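Side-chain contacts in putative membrane transport protein (Vibrio parahaemolyticus RIMD 2210633, PDB 3CK6), which probably mediates zinc uptake across the inner membrane by zinc:proton symport, and whose cytoplasmic domain, the part crystallised, assembles into a funnel-shaped homopentamer: residues P41-W46 and I108-I113; G45-N50 and A55-L60; D75-I80 and R195-S200; M119-A124 and A135-Q140. The protein carries 1 engineered substitution. All coordinates share one frame; numbering follows the deposited sequence.

Contact 1. Residues P41-W46 and I108-I113. Engineered in segment 41-46: Gly45 (natural residue Ser).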
loop_
_atom_site.group_PDB
_atom_site.type_symbol
_atom_site.label_atom_id
_atom_site.label_comp_id
_atom_site.label_asym_id
_atom_site.label_seq_id
_atom_site.Cartn_x
_atom_site.Cartn_y
_atom_site.Cartn_z
ATOM N N PRO E 41 13.763 -25.321 32.615
ATOM C CA PRO E 41 14.557 -24.459 33.508
ATOM C C PRO E 41 16.033 -24.316 33.129
ATOM O O PRO E 41 16.634 -23.275 33.407
ATOM C CB PRO E 41 14.460 -25.160 34.880
ATOM C CG PRO E 41 13.765 -26.479 34.630
ATOM C CD PRO E 41 12.944 -26.271 33.387
ATOM N N ASP E 42 16.601 -25.355 32.518
ATOM C CA ASP E 42 18.046 -25.437 32.251
ATOM C C ASP E 42 18.539 -24.777 30.949
ATOM O O ASP E 42 19.754 -24.605 30.771
ATOM C CB ASP E 42 18.497 -26.908 32.243
ATOM C CG ASP E 42 18.458 -27.580 33.630
ATOM O OD1 ASP E 42 18.200 -26.922 34.665
ATOM O OD2 ASP E 42 18.692 -28.807 33.666
ATOM N N ILE E 43 17.627 -24.441 30.030
ATOM C CA ILE E 43 18.057 -23.980 28.692
ATOM C C ILE E 43 18.732 -22.604 28.703
ATOM O O ILE E 43 19.759 -22.416 28.049
ATOM C CB ILE E 43 16.938 -24.065 27.609
ATOM C CG1 ILE E 43 17.545 -23.800 26.204
ATOM C CG2 ILE E 43 15.760 -23.159 27.961
ATOM C CD1 ILE E 43 16.524 -23.885 25.042
ATOM N N ARG E 44 18.180 -21.657 29.456
ATOM C CA ARG E 44 18.801 -20.342 29.557
ATOM C C ARG E 44 20.261 -20.420 30.024
ATOM O O ARG E 44 21.125 -19.713 29.493
ATOM C CB ARG E 44 18.017 -19.415 30.499
ATOM C CG ARG E 44 18.732 -18.090 30.752
ATOM C CD ARG E 44 17.917 -17.178 31.652
ATOM N NE ARG E 44 16.714 -16.682 30.993
ATOM C CZ ARG E 44 16.664 -15.603 30.211
ATOM N NH1 ARG E 44 15.497 -15.233 29.684
ATOM N NH2 ARG E 44 17.777 -14.897 29.956
ATOM N N GLY E 45 20.525 -21.250 31.034
ATOM C CA GLY E 45 21.877 -21.377 31.588
ATOM C C GLY E 45 22.850 -21.894 30.548
ATOM O O GLY E 45 23.968 -21.368 30.390
ATOM N N TRP E 46 22.418 -22.928 29.834
ATOM C CA TRP E 46 23.207 -23.508 28.758
ATOM C C TRP E 46 23.545 -22.479 27.678
ATOM O O TRP E 46 24.706 -22.354 27.281
ATOM C CB TRP E 46 22.452 -24.688 28.162
ATOM C CG TRP E 46 23.172 -25.425 27.107
ATOM C CD1 TRP E 46 24.269 -26.231 27.258
ATOM C CD2 TRP E 46 22.832 -25.462 25.720
ATOM N NE1 TRP E 46 24.640 -26.754 26.035
ATOM C CE2 TRP E 46 23.777 -26.295 25.076
ATOM C CE3 TRP E 46 21.824 -24.859 24.953
ATOM C CZ2 TRP E 46 23.724 -26.562 23.713
ATOM C CZ3 TRP E 46 21.780 -25.115 23.589
ATOM C CH2 TRP E 46 22.745 -25.953 22.982
ATOM N N ILE E 108 20.578 -24.069 16.624
ATOM C CA ILE E 108 19.858 -24.386 17.858
ATOM C C ILE E 108 18.387 -24.052 17.616
ATOM O O ILE E 108 18.044 -22.896 17.364
ATOM C CB ILE E 108 20.351 -23.552 19.068
ATOM C CG1 ILE E 108 21.858 -23.725 19.318
ATOM C CG2 ILE E 108 19.569 -23.893 20.324
ATOM C CD1 ILE E 108 22.383 -22.694 20.351
ATOM N N SER E 109 17.537 -25.070 17.672
ATOM C CA SER E 109 16.107 -24.856 17.548
ATOM C C SER E 109 15.419 -25.176 18.862
ATOM O O SER E 109 15.843 -26.083 19.594
ATOM C CB SER E 109 15.515 -25.673 16.390
ATOM O OG SER E 109 15.696 -27.054 16.596
ATOM N N THR E 110 14.362 -24.415 19.167
ATOM C CA THR E 110 13.662 -24.536 20.438
ATOM C C THR E 110 12.174 -24.692 20.160
ATOM O O THR E 110 11.644 -24.110 19.198
ATOM C CB THR E 110 13.882 -23.332 21.411
ATOM O OG1 THR E 110 13.215 -22.154 20.916
ATOM C CG2 THR E 110 15.371 -23.045 21.665
ATOM N N ARG E 111 11.522 -25.517 20.969
ATOM C CA ARG E 111 10.115 -25.790 20.796
ATOM C C ARG E 111 9.394 -25.752 22.144
ATOM O O ARG E 111 10.007 -25.902 23.203
ATOM C CB ARG E 111 9.927 -27.172 20.132
ATOM C CG ARG E 111 10.357 -28.359 21.020
ATOM C CD ARG E 111 9.221 -29.326 21.160
ATOM N NE ARG E 111 9.419 -30.385 22.149
ATOM C CZ ARG E 111 9.600 -31.669 21.833
ATOM N NH1 ARG E 111 9.635 -32.043 20.551
ATOM N NH2 ARG E 111 9.755 -32.580 22.787
ATOM N N LYS E 112 8.081 -25.562 22.089
ATOM C CA LYS E 112 7.238 -25.692 23.273
ATOM C C LYS E 112 6.515 -27.034 23.180
ATOM O O LYS E 112 6.489 -27.806 24.120
ATOM C CB LYS E 112 6.234 -24.544 23.348
ATOM C CG LYS E 112 5.172 -24.708 24.489
ATOM C CD LYS E 112 4.583 -23.369 24.881
ATOM C CE LYS E 112 3.304 -23.060 24.104
ATOM N NZ LYS E 112 2.561 -21.903 24.716
ATOM N N ILE E 113 5.947 -27.301 22.020
ATOM C CA ILE E 113 5.182 -28.518 21.788
ATOM C C ILE E 113 5.621 -29.063 20.439
ATOM O O ILE E 113 5.971 -28.280 19.579
ATOM C CB ILE E 113 3.679 -28.202 21.758
ATOM C CG1 ILE E 113 3.454 -26.851 21.056
ATOM C CG2 ILE E 113 3.164 -28.130 23.160
ATOM C CD1 ILE E 113 2.316 -26.827 20.081
#

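Contact 2. Residues G45-N50 and A55-L60. Engineered in segment 45-50: Gly45 (natural residue Ser).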
loop_
_atom_site.group_PDB
_atom_site.type_symbol
_atom_site.label_atom_id
_atom_site.label_comp_id
_atom_site.label_asym_id
_atom_site.label_seq_id
_atom_site.Cartn_x
_atom_site.Cartn_y
_atom_site.Cartn_z
ATOM N N GLY E 45 20.525 -21.250 31.034
ATOM C CA GLY E 45 21.877 -21.377 31.588
ATOM C C GLY E 45 22.850 -21.894 30.548
ATOM O O GLY E 45 23.968 -21.368 30.390
ATOM N N TRP E 46 22.418 -22.928 29.834
ATOM C CA TRP E 46 23.207 -23.508 28.758
ATOM C C TRP E 46 23.545 -22.479 27.678
ATOM O O TRP E 46 24.706 -22.354 27.281
ATOM C CB TRP E 46 22.452 -24.688 28.162
ATOM C CG TRP E 46 23.172 -25.425 27.107
ATOM C CD1 TRP E 46 24.269 -26.231 27.258
ATOM C CD2 TRP E 46 22.832 -25.462 25.720
ATOM N NE1 TRP E 46 24.640 -26.754 26.035
ATOM C CE2 TRP E 46 23.777 -26.295 25.076
ATOM C CE3 TRP E 46 21.824 -24.859 24.953
ATOM C CZ2 TRP E 46 23.724 -26.562 23.713
ATOM C CZ3 TRP E 46 21.780 -25.115 23.589
ATOM C CH2 TRP E 46 22.745 -25.953 22.982
ATOM N N LEU E 47 22.536 -21.734 27.232
ATOM C CA LEU E 47 22.723 -20.709 26.186
ATOM C C LEU E 47 23.714 -19.618 26.617
ATOM O O LEU E 47 24.625 -19.246 25.861
ATOM C CB LEU E 47 21.367 -20.096 25.799
ATOM C CG LEU E 47 20.432 -21.014 24.994
ATOM C CD1 LEU E 47 19.051 -20.424 24.885
ATOM C CD2 LEU E 47 20.988 -21.302 23.598
ATOM N N GLU E 48 23.548 -19.134 27.847
ATOM C CA GLU E 48 24.452 -18.124 28.400
ATOM C C GLU E 48 25.858 -18.662 28.680
ATOM O O GLU E 48 26.846 -17.979 28.395
ATOM C CB GLU E 48 23.836 -17.436 29.622
ATOM C CG GLU E 48 22.653 -16.554 29.212
ATOM C CD GLU E 48 21.902 -15.931 30.387
ATOM O OE1 GLU E 48 20.846 -15.311 30.129
ATOM O OE2 GLU E 48 22.348 -16.063 31.543
ATOM N N ASP E 49 25.952 -19.889 29.194
ATOM C CA ASP E 49 27.253 -20.548 29.364
ATOM C C ASP E 49 28.015 -20.619 28.039
ATOM O O ASP E 49 29.246 -20.546 28.016
ATOM C CB ASP E 49 27.080 -21.968 29.929
ATOM C CG ASP E 49 26.885 -21.996 31.453
ATOM O OD1 ASP E 49 27.059 -20.963 32.157
ATOM O OD2 ASP E 49 26.548 -23.089 31.950
ATOM N N ASN E 50 27.259 -20.741 26.950
ATOM C CA ASN E 50 27.776 -20.812 25.594
ATOM C C ASN E 50 27.883 -19.432 24.947
ATOM O O ASN E 50 28.066 -19.306 23.724
ATOM C CB ASN E 50 26.909 -21.769 24.759
ATOM C CG ASN E 50 27.358 -23.214 24.893
ATOM O OD1 ASN E 50 28.381 -23.597 24.337
ATOM N ND2 ASN E 50 26.599 -24.019 25.635
ATOM N N ALA E 55 20.158 -10.633 26.105
ATOM C CA ALA E 55 18.958 -10.077 25.474
ATOM C C ALA E 55 18.443 -10.934 24.311
ATOM O O ALA E 55 17.226 -11.002 24.062
ATOM C CB ALA E 55 19.203 -8.648 25.025
ATOM N N THR E 56 19.374 -11.592 23.628
ATOM C CA THR E 56 19.077 -12.558 22.563
ATOM C C THR E 56 18.415 -13.784 23.164
ATOM O O THR E 56 17.396 -14.256 22.644
ATOM C CB THR E 56 20.342 -12.953 21.789
ATOM O OG1 THR E 56 20.960 -11.774 21.258
ATOM C CG2 THR E 56 20.037 -13.920 20.660
ATOM N N VAL E 57 18.960 -14.268 24.279
ATOM C CA VAL E 57 18.309 -15.334 25.036
ATOM C C VAL E 57 16.886 -14.903 25.483
ATOM O O VAL E 57 15.922 -15.650 25.281
ATOM C CB VAL E 57 19.168 -15.798 26.250
ATOM C CG1 VAL E 57 18.420 -16.834 27.061
ATOM C CG2 VAL E 57 20.506 -16.386 25.767
ATOM N N ASP E 58 16.768 -13.706 26.075
ATOM C CA ASP E 58 15.455 -13.150 26.485
ATOM C C ASP E 58 14.479 -13.174 25.312
ATOM O O ASP E 58 13.315 -13.576 25.465
ATOM C CB ASP E 58 15.580 -11.691 26.945
ATOM C CG ASP E 58 16.310 -11.523 28.280
ATOM O OD1 ASP E 58 16.597 -12.515 28.997
ATOM O OD2 ASP E 58 16.591 -10.350 28.620
ATOM N N HIS E 59 14.932 -12.729 24.135
ATOM C CA HIS E 59 14.025 -12.705 22.989
ATOM C C HIS E 59 13.654 -14.110 22.550
ATOM O O HIS E 59 12.474 -14.392 22.272
ATOM C CB HIS E 59 14.551 -11.877 21.810
ATOM C CG HIS E 59 13.460 -11.343 20.919
ATOM N ND1 HIS E 59 13.338 -11.699 19.590
ATOM C CD2 HIS E 59 12.446 -10.485 21.170
ATOM C CE1 HIS E 59 12.298 -11.076 19.061
ATOM N NE2 HIS E 59 11.745 -10.327 19.997
ATOM N N LEU E 60 14.655 -14.997 22.528
ATOM C CA LEU E 60 14.463 -16.401 22.126
ATOM C C LEU E 60 13.466 -17.153 23.008
ATOM O O LEU E 60 12.689 -17.967 22.515
ATOM C CB LEU E 60 15.796 -17.155 22.127
ATOM C CG LEU E 60 15.817 -18.527 21.433
ATOM C CD1 LEU E 60 15.835 -18.387 19.912
ATOM C CD2 LEU E 60 16.990 -19.377 21.913
#

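Contact 3. Residues D75-I80 and R195-S200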
loop_
_atom_site.group_PDB
_atom_site.type_symbol
_atom_site.label_atom_id
_atom_site.label_comp_id
_atom_site.label_asym_id
_atom_site.label_seq_id
_atom_site.Cartn_x
_atom_site.Cartn_y
_atom_site.Cartn_z
ATOM N N ASP E 75 28.210 -14.012 11.600
ATOM C CA ASP E 75 27.273 -14.705 10.734
ATOM C C ASP E 75 26.019 -15.234 11.445
ATOM O O ASP E 75 25.242 -15.973 10.842
ATOM C CB ASP E 75 27.995 -15.821 9.980
ATOM C CG ASP E 75 29.076 -15.286 9.056
ATOM O OD1 ASP E 75 28.773 -14.394 8.228
ATOM O OD2 ASP E 75 30.230 -15.749 9.165
ATOM N N ASN E 76 25.807 -14.822 12.696
ATOM C CA ASN E 76 24.707 -15.336 13.515
ATOM C C ASN E 76 23.382 -14.687 13.169
ATOM O O ASN E 76 23.326 -13.547 12.670
ATOM C CB ASN E 76 24.981 -15.142 15.024
ATOM C CG ASN E 76 26.356 -15.674 15.439
ATOM O OD1 ASN E 76 26.835 -16.659 14.891
ATOM N ND2 ASN E 76 26.988 -15.012 16.394
ATOM N N PHE E 77 22.320 -15.428 13.427
ATOM C CA PHE E 77 20.980 -14.864 13.302
ATOM C C PHE E 77 19.987 -15.611 14.152
ATOM O O PHE E 77 20.278 -16.713 14.655
ATOM C CB PHE E 77 20.517 -14.795 11.822
ATOM C CG PHE E 77 20.322 -16.135 11.146
ATOM C CD1 PHE E 77 19.197 -16.929 11.414
ATOM C CD2 PHE E 77 21.224 -16.561 10.167
ATOM C CE1 PHE E 77 19.000 -18.170 10.745
ATOM C CE2 PHE E 77 21.034 -17.790 9.491
ATOM C CZ PHE E 77 19.939 -18.595 9.773
HETATM N N MSE E 78 18.816 -14.998 14.319
HETATM C CA MSE E 78 17.653 -15.692 14.888
HETATM C C MSE E 78 16.567 -15.726 13.851
HETATM O O MSE E 78 16.294 -14.709 13.219
HETATM C CB MSE E 78 17.116 -14.973 16.124
HETATM C CG MSE E 78 15.920 -15.689 16.818
HETATM SE SE MSE E 78 15.390 -14.680 18.438
HETATM C CE MSE E 78 16.990 -14.801 19.389
ATOM N N LEU E 79 15.932 -16.886 13.712
ATOM C CA LEU E 79 14.759 -17.053 12.866
ATOM C C LEU E 79 13.616 -17.677 13.665
ATOM O O LEU E 79 13.742 -18.758 14.251
ATOM C CB LEU E 79 15.070 -17.953 11.664
ATOM C CG LEU E 79 13.951 -18.164 10.651
ATOM C CD1 LEU E 79 13.583 -16.856 9.922
ATOM C CD2 LEU E 79 14.381 -19.240 9.661
ATOM N N ILE E 80 12.493 -16.981 13.664
ATOM C CA ILE E 80 11.310 -17.450 14.355
ATOM C C ILE E 80 10.234 -17.773 13.354
ATOM O O ILE E 80 9.967 -16.962 12.471
ATOM C CB ILE E 80 10.830 -16.386 15.399
ATOM C CG1 ILE E 80 11.940 -16.181 16.442
ATOM C CG2 ILE E 80 9.472 -16.806 16.025
ATOM C CD1 ILE E 80 11.763 -14.969 17.380
ATOM N N ARG E 195 11.615 -14.025 3.438
ATOM C CA ARG E 195 12.205 -13.031 2.537
ATOM C C ARG E 195 13.464 -12.435 3.161
ATOM O O ARG E 195 14.512 -12.365 2.509
ATOM C CB ARG E 195 11.228 -11.902 2.218
ATOM C CG ARG E 195 11.764 -10.901 1.167
ATOM C CD ARG E 195 11.002 -9.600 1.243
ATOM N NE ARG E 195 11.124 -9.004 2.574
ATOM C CZ ARG E 195 10.190 -8.255 3.151
ATOM N NH1 ARG E 195 9.057 -7.988 2.514
ATOM N NH2 ARG E 195 10.386 -7.766 4.368
ATOM N N ASP E 196 13.334 -12.027 4.426
ATOM C CA ASP E 196 14.412 -11.407 5.166
ATOM C C ASP E 196 15.598 -12.338 5.317
ATOM O O ASP E 196 16.721 -11.909 5.167
ATOM C CB ASP E 196 13.936 -10.920 6.538
ATOM C CG ASP E 196 13.036 -9.700 6.446
ATOM O OD1 ASP E 196 12.872 -9.133 5.339
ATOM O OD2 ASP E 196 12.481 -9.305 7.487
ATOM N N LEU E 197 15.331 -13.606 5.616
ATOM C CA LEU E 197 16.385 -14.590 5.695
ATOM C C LEU E 197 17.138 -14.651 4.367
ATOM O O LEU E 197 18.362 -14.656 4.354
ATOM C CB LEU E 197 15.819 -15.959 6.034
ATOM C CG LEU E 197 16.757 -17.155 5.861
ATOM C CD1 LEU E 197 17.838 -17.135 6.940
ATOM C CD2 LEU E 197 15.907 -18.418 5.956
ATOM N N ILE E 198 16.400 -14.693 3.261
ATOM C CA ILE E 198 17.042 -14.766 1.915
ATOM C C ILE E 198 17.880 -13.530 1.631
ATOM O O ILE E 198 19.015 -13.631 1.145
ATOM C CB ILE E 198 15.990 -15.000 0.793
ATOM C CG1 ILE E 198 15.385 -16.395 0.942
ATOM C CG2 ILE E 198 16.616 -14.866 -0.621
ATOM C CD1 ILE E 198 14.134 -16.646 0.098
ATOM N N GLU E 199 17.342 -12.353 1.927
ATOM C CA GLU E 199 18.060 -11.111 1.581
ATOM C C GLU E 199 19.317 -10.877 2.430
ATOM O O GLU E 199 20.140 -10.027 2.092
ATOM C CB GLU E 199 17.130 -9.887 1.623
ATOM C CG GLU E 199 15.762 -10.099 0.987
ATOM C CD GLU E 199 15.628 -9.673 -0.469
ATOM O OE1 GLU E 199 14.564 -9.068 -0.789
ATOM O OE2 GLU E 199 16.546 -9.948 -1.301
ATOM N N SER E 200 19.452 -11.643 3.516
ATOM C CA SER E 200 20.602 -11.566 4.433
ATOM C C SER E 200 21.904 -12.077 3.812
ATOM O O SER E 200 22.993 -11.695 4.255
ATOM C CB SER E 200 20.308 -12.309 5.754
ATOM O OG SER E 200 20.479 -13.723 5.634
#

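Contact 4. Residues M119-A124 and A135-Q140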
loop_
_atom_site.group_PDB
_atom_site.type_symbol
_atom_site.label_atom_id
_atom_site.label_comp_id
_atom_site.label_asym_id
_atom_site.label_seq_id
_atom_site.Cartn_x
_atom_site.Cartn_y
_atom_site.Cartn_z
HETATM N N MSE E 119 9.673 -33.713 13.587
HETATM C CA MSE E 119 9.639 -35.169 13.789
HETATM C C MSE E 119 10.012 -35.947 12.537
HETATM O O MSE E 119 10.771 -36.911 12.608
HETATM C CB MSE E 119 8.245 -35.650 14.242
HETATM C CG MSE E 119 7.798 -35.057 15.532
HETATM SE SE MSE E 119 6.095 -35.770 16.053
HETATM C CE MSE E 119 5.354 -34.146 16.780
ATOM N N GLU E 120 9.466 -35.535 11.396
ATOM C CA GLU E 120 9.732 -36.223 10.120
ATOM C C GLU E 120 11.211 -36.106 9.726
ATOM O O GLU E 120 11.808 -37.076 9.257
ATOM C CB GLU E 120 8.745 -35.770 9.030
ATOM C CG GLU E 120 7.338 -36.385 9.329
ATOM C CD GLU E 120 6.164 -35.882 8.476
ATOM O OE1 GLU E 120 6.348 -35.143 7.481
ATOM O OE2 GLU E 120 5.016 -36.256 8.830
ATOM N N ILE E 121 11.813 -34.952 9.987
ATOM C CA ILE E 121 13.258 -34.773 9.749
ATOM C C ILE E 121 14.089 -35.644 10.680
ATOM O O ILE E 121 14.977 -36.361 10.227
ATOM C CB ILE E 121 13.674 -33.277 9.818
ATOM C CG1 ILE E 121 12.987 -32.491 8.681
ATOM C CG2 ILE E 121 15.207 -33.138 9.799
ATOM C CD1 ILE E 121 12.821 -31.001 8.943
ATOM N N ARG E 122 13.759 -35.607 11.972
ATOM C CA ARG E 122 14.368 -36.487 12.978
ATOM C C ARG E 122 14.261 -37.995 12.619
ATOM O O ARG E 122 15.230 -38.748 12.769
ATOM C CB ARG E 122 13.765 -36.185 14.356
ATOM C CG ARG E 122 14.159 -34.778 14.955
ATOM C CD ARG E 122 13.260 -34.464 16.166
ATOM N NE ARG E 122 13.596 -35.375 17.255
ATOM C CZ ARG E 122 12.843 -35.652 18.313
ATOM N NH1 ARG E 122 11.656 -35.082 18.479
ATOM N NH2 ARG E 122 13.305 -36.519 19.210
ATOM N N GLN E 123 13.104 -38.423 12.117
ATOM C CA GLN E 123 12.928 -39.816 11.645
ATOM C C GLN E 123 13.841 -40.164 10.447
ATOM O O GLN E 123 14.476 -41.214 10.441
ATOM C CB GLN E 123 11.455 -40.107 11.332
ATOM C CG GLN E 123 10.579 -40.041 12.596
ATOM C CD GLN E 123 9.134 -40.496 12.407
ATOM O OE1 GLN E 123 8.672 -40.768 11.284
ATOM N NE2 GLN E 123 8.407 -40.581 13.521
ATOM N N ALA E 124 13.919 -39.262 9.472
ATOM C CA ALA E 124 14.780 -39.410 8.304
ATOM C C ALA E 124 16.270 -39.512 8.687
ATOM O O ALA E 124 16.993 -40.383 8.176
ATOM C CB ALA E 124 14.541 -38.250 7.341
ATOM N N ALA E 135 22.628 -26.132 6.159
ATOM C CA ALA E 135 21.892 -25.388 5.110
ATOM C C ALA E 135 20.664 -26.168 4.622
ATOM O O ALA E 135 19.546 -25.625 4.520
ATOM C CB ALA E 135 22.825 -25.030 3.928
ATOM N N SER E 136 20.857 -27.456 4.369
ATOM C CA SER E 136 19.756 -28.308 3.948
ATOM C C SER E 136 18.757 -28.550 5.072
ATOM O O SER E 136 17.554 -28.560 4.832
ATOM C CB SER E 136 20.285 -29.635 3.382
ATOM O OG SER E 136 19.212 -30.516 3.077
ATOM N N LEU E 137 19.249 -28.741 6.296
ATOM C CA LEU E 137 18.382 -28.901 7.454
ATOM C C LEU E 137 17.387 -27.754 7.609
ATOM O O LEU E 137 16.184 -27.979 7.800
ATOM C CB LEU E 137 19.231 -29.056 8.726
ATOM C CG LEU E 137 18.444 -29.072 10.046
ATOM C CD1 LEU E 137 17.497 -30.280 10.089
ATOM C CD2 LEU E 137 19.394 -29.090 11.211
ATOM N N LEU E 138 17.890 -26.524 7.568
ATOM C CA LEU E 138 17.033 -25.356 7.808
ATOM C C LEU E 138 16.005 -25.210 6.681
ATOM O O LEU E 138 14.849 -24.881 6.919
ATOM C CB LEU E 138 17.897 -24.105 7.923
ATOM C CG LEU E 138 17.170 -22.770 8.085
ATOM C CD1 LEU E 138 16.252 -22.816 9.296
ATOM C CD2 LEU E 138 18.164 -21.614 8.189
ATOM N N ASN E 139 16.448 -25.473 5.451
ATOM C CA ASN E 139 15.557 -25.524 4.283
ATOM C C ASN E 139 14.429 -26.525 4.484
ATOM O O ASN E 139 13.262 -26.221 4.219
ATOM C CB ASN E 139 16.404 -25.865 3.040
ATOM C CG ASN E 139 15.698 -25.544 1.708
ATOM O OD1 ASN E 139 16.364 -25.511 0.672
ATOM N ND2 ASN E 139 14.359 -25.344 1.719
ATOM N N GLN E 140 14.761 -27.711 4.986
ATOM C CA GLN E 140 13.742 -28.740 5.249
ATOM C C GLN E 140 12.786 -28.362 6.377
ATOM O O GLN E 140 11.607 -28.691 6.317
ATOM C CB GLN E 140 14.386 -30.086 5.549
ATOM C CG GLN E 140 15.014 -30.761 4.325
ATOM C CD GLN E 140 15.383 -32.214 4.577
ATOM O OE1 GLN E 140 14.990 -32.809 5.590
ATOM N NE2 GLN E 140 16.161 -32.794 3.661
#

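Contact 1. Residues P41-W46 and I108-I113
Ile43 and Thr110 make the closer of two apolar touches between helix 43-49 and the end of strand 106-111. The methyl CD1 of Ile43 lies 3.7 Å from CG2 of Thr110, the two side chains meeting at a slant. Ile43 is fully extended: CG1 is anti to the backbone N (chi1 -170°) and CD1 continues the line (chi2 179°), which carries the methyl outward to the strand. The second touch is looser. The side chains of Trp46 and Ile108 approach from opposite directions, the methyl meeting the indole obliquely, and CZ3 of Trp46 stands 4.1 Å from both CD1 and CG2 of Ile108. The indole also packs against the rings of Phe6 and Tyr34. Away from the strand the character changes: Pro41 and Asp42 are exposed, and Lys112 is likewise exposed past the strand end. The polar atoms of the buried side chains find partners off this interface, since Thr110 OG1 bonds to the carbonyl of Arg99 and Trp46 NE1 to that of Glu26. What joins helix to sheet here is therefore purely hydrophobic burial, with dispersion contacts between methyl groups and an aromatic ring, while directional bonds to other residues fix Thr110 and Trp46.

Contact 2. Residues G45-N50 and A55-L60
Leu47 and Val57 form the nearest CA pair of the two segments, 7.0 Å apart. The segments 45-49 and 55-60 run nearly antiparallel, at 150°, as a helical hairpin. Val57 points CG2 at Leu47, 3.8 Å from CB of Leu47, so this branch presses on the root of the leucine and not its tip. Leu47 keeps its end for Leu60: the two side chains cross at about a right angle, with CD1 of Leu47 3.8 Å from CD2 of Leu60. At the more exposed side Glu48 slants across Val57, its CG 4.1 Å from Val57 CG2. The extended chain of Glu48 places OE1 5.2 Å from OD1 of Asp58, and this pair of like charges is bridged by Arg44, whose NH2 forms salt bridges with both. At the end of the first helix Asn50 folds back so that ND2 bonds to Trp46 O (3.0 Å), above the carbonyl plane, while Asn50 N reaches the same oxygen from the other face. The hairpin rests on one side of the sheet, Leu47 touching Ile108 and Leu60 touching Thr110 of strand 106-111 and Met78 of strand 77-83; beyond it, His59 stacks on Phe214 of a neighbouring subunit.

Contact 3. Residues D75-I80 and R195-S200
Leu79, in strand 77-83, faces Leu197 near the end of helix 173-199 with 7.8 Å between their CA atoms. Alternation along the strand turns Phe77 and Leu79 toward the helix, and Leu197 alone of the helical segment answers them. Its two methyls divide the work. Leu197 CD1 sits over one face of the Phe77 ring, displaced toward the CZ rim, 4.2 Å from the ring centroid and 25° off the normal, a CH-pi contact; the ring atom nearest to Leu197 CD1 is CZ of Phe77, at 3.8 Å. Leu197 CD2 meets CD2 of Leu79 at 4.1 Å, the leucines crossing roughly at right angles. The Phe77 ring also meets Phe69 and Tyr102. Polar groups flank this apolar centre on the helix. Arg195 holds Asp196 side-on, NE and NH2 both bonding OD1, the NH2 bond measuring 3.0 Å, and Ser200 OG turns back to the carbonyl O of Leu197 (2.6 Å). Tyr212 of helix 209-246 also packs against Leu197. A helix laid against the face of a mixed sheet through alternate strand residues is the layered alpha/beta packing expected of a CorA-type cytoplasmic domain.

Contact 4. Residues M119-A124 and A135-Q140
Ile121 of helix 116-126 and Gln140 of helix 134-161 are the nearest CA pair of the two segments, 7.5 Å apart. Within 119-124, Ile121 carries the contact, and each of its branches has its own target. Ile121 CG2, which lies anti to the backbone N (chi1, measured to CG1, is -64°), touches CD1 of Leu137 at 3.7 Å, the chains meeting aslant. The other branch runs along Gln140: Ile121 CD1 reaches the backbone, 3.7 Å from the carbonyl carbon C of Gln140, and is 3.8 Å from CB of the same residue. Ile121 CG1 lies 3.7 Å from OE1 of Gln140, a van der Waals approach of an amide oxygen to a methylene. Leu137 and Gln140 are three residues apart, so the isoleucine is received on one side of a single helical turn. In the fold, both helices belong to the layer on the face of the mixed sheet turned away from the hairpin of helices 43-49 and 54-60. Trp33 of strand 32-37 meets both Leu137 and Arg122, while Leu138 packs onto Phe77 and Leu79 of strand 77-83. Ionic links border the apolar patch: Glu120 OE2 makes a salt bridge with Lys148, farther along the second helix, and Arg122 NH2 with Glu9. Near the start of helix 134-161, the carbonyl of Ala135 accepts a hydrogen bond from the hydroxyl of Tyr212, in helix 209-246.

In the fold
From the N terminus, helix 43-49 opens two contacts at once. Contact 2 closes first, over a short turn, and contact 1 closes about fifty residues after it, when strand 106-111 comes to lie against the same helix; the two contacts touch. Contact 3 starts on strand 77-83, inside the loop of contact 1, and closes only at the end of helix 173-199, so contacts 1 and 3 cross. Contact 4 follows contact 1 and is nested within contact 3, which it also touches. Contact 2 closes the hairpin and contact 1 sets it on one sheet face; contact 3 lays helix 173-199 on the other, where contact 4 pairs helices 116-126 and 134-161.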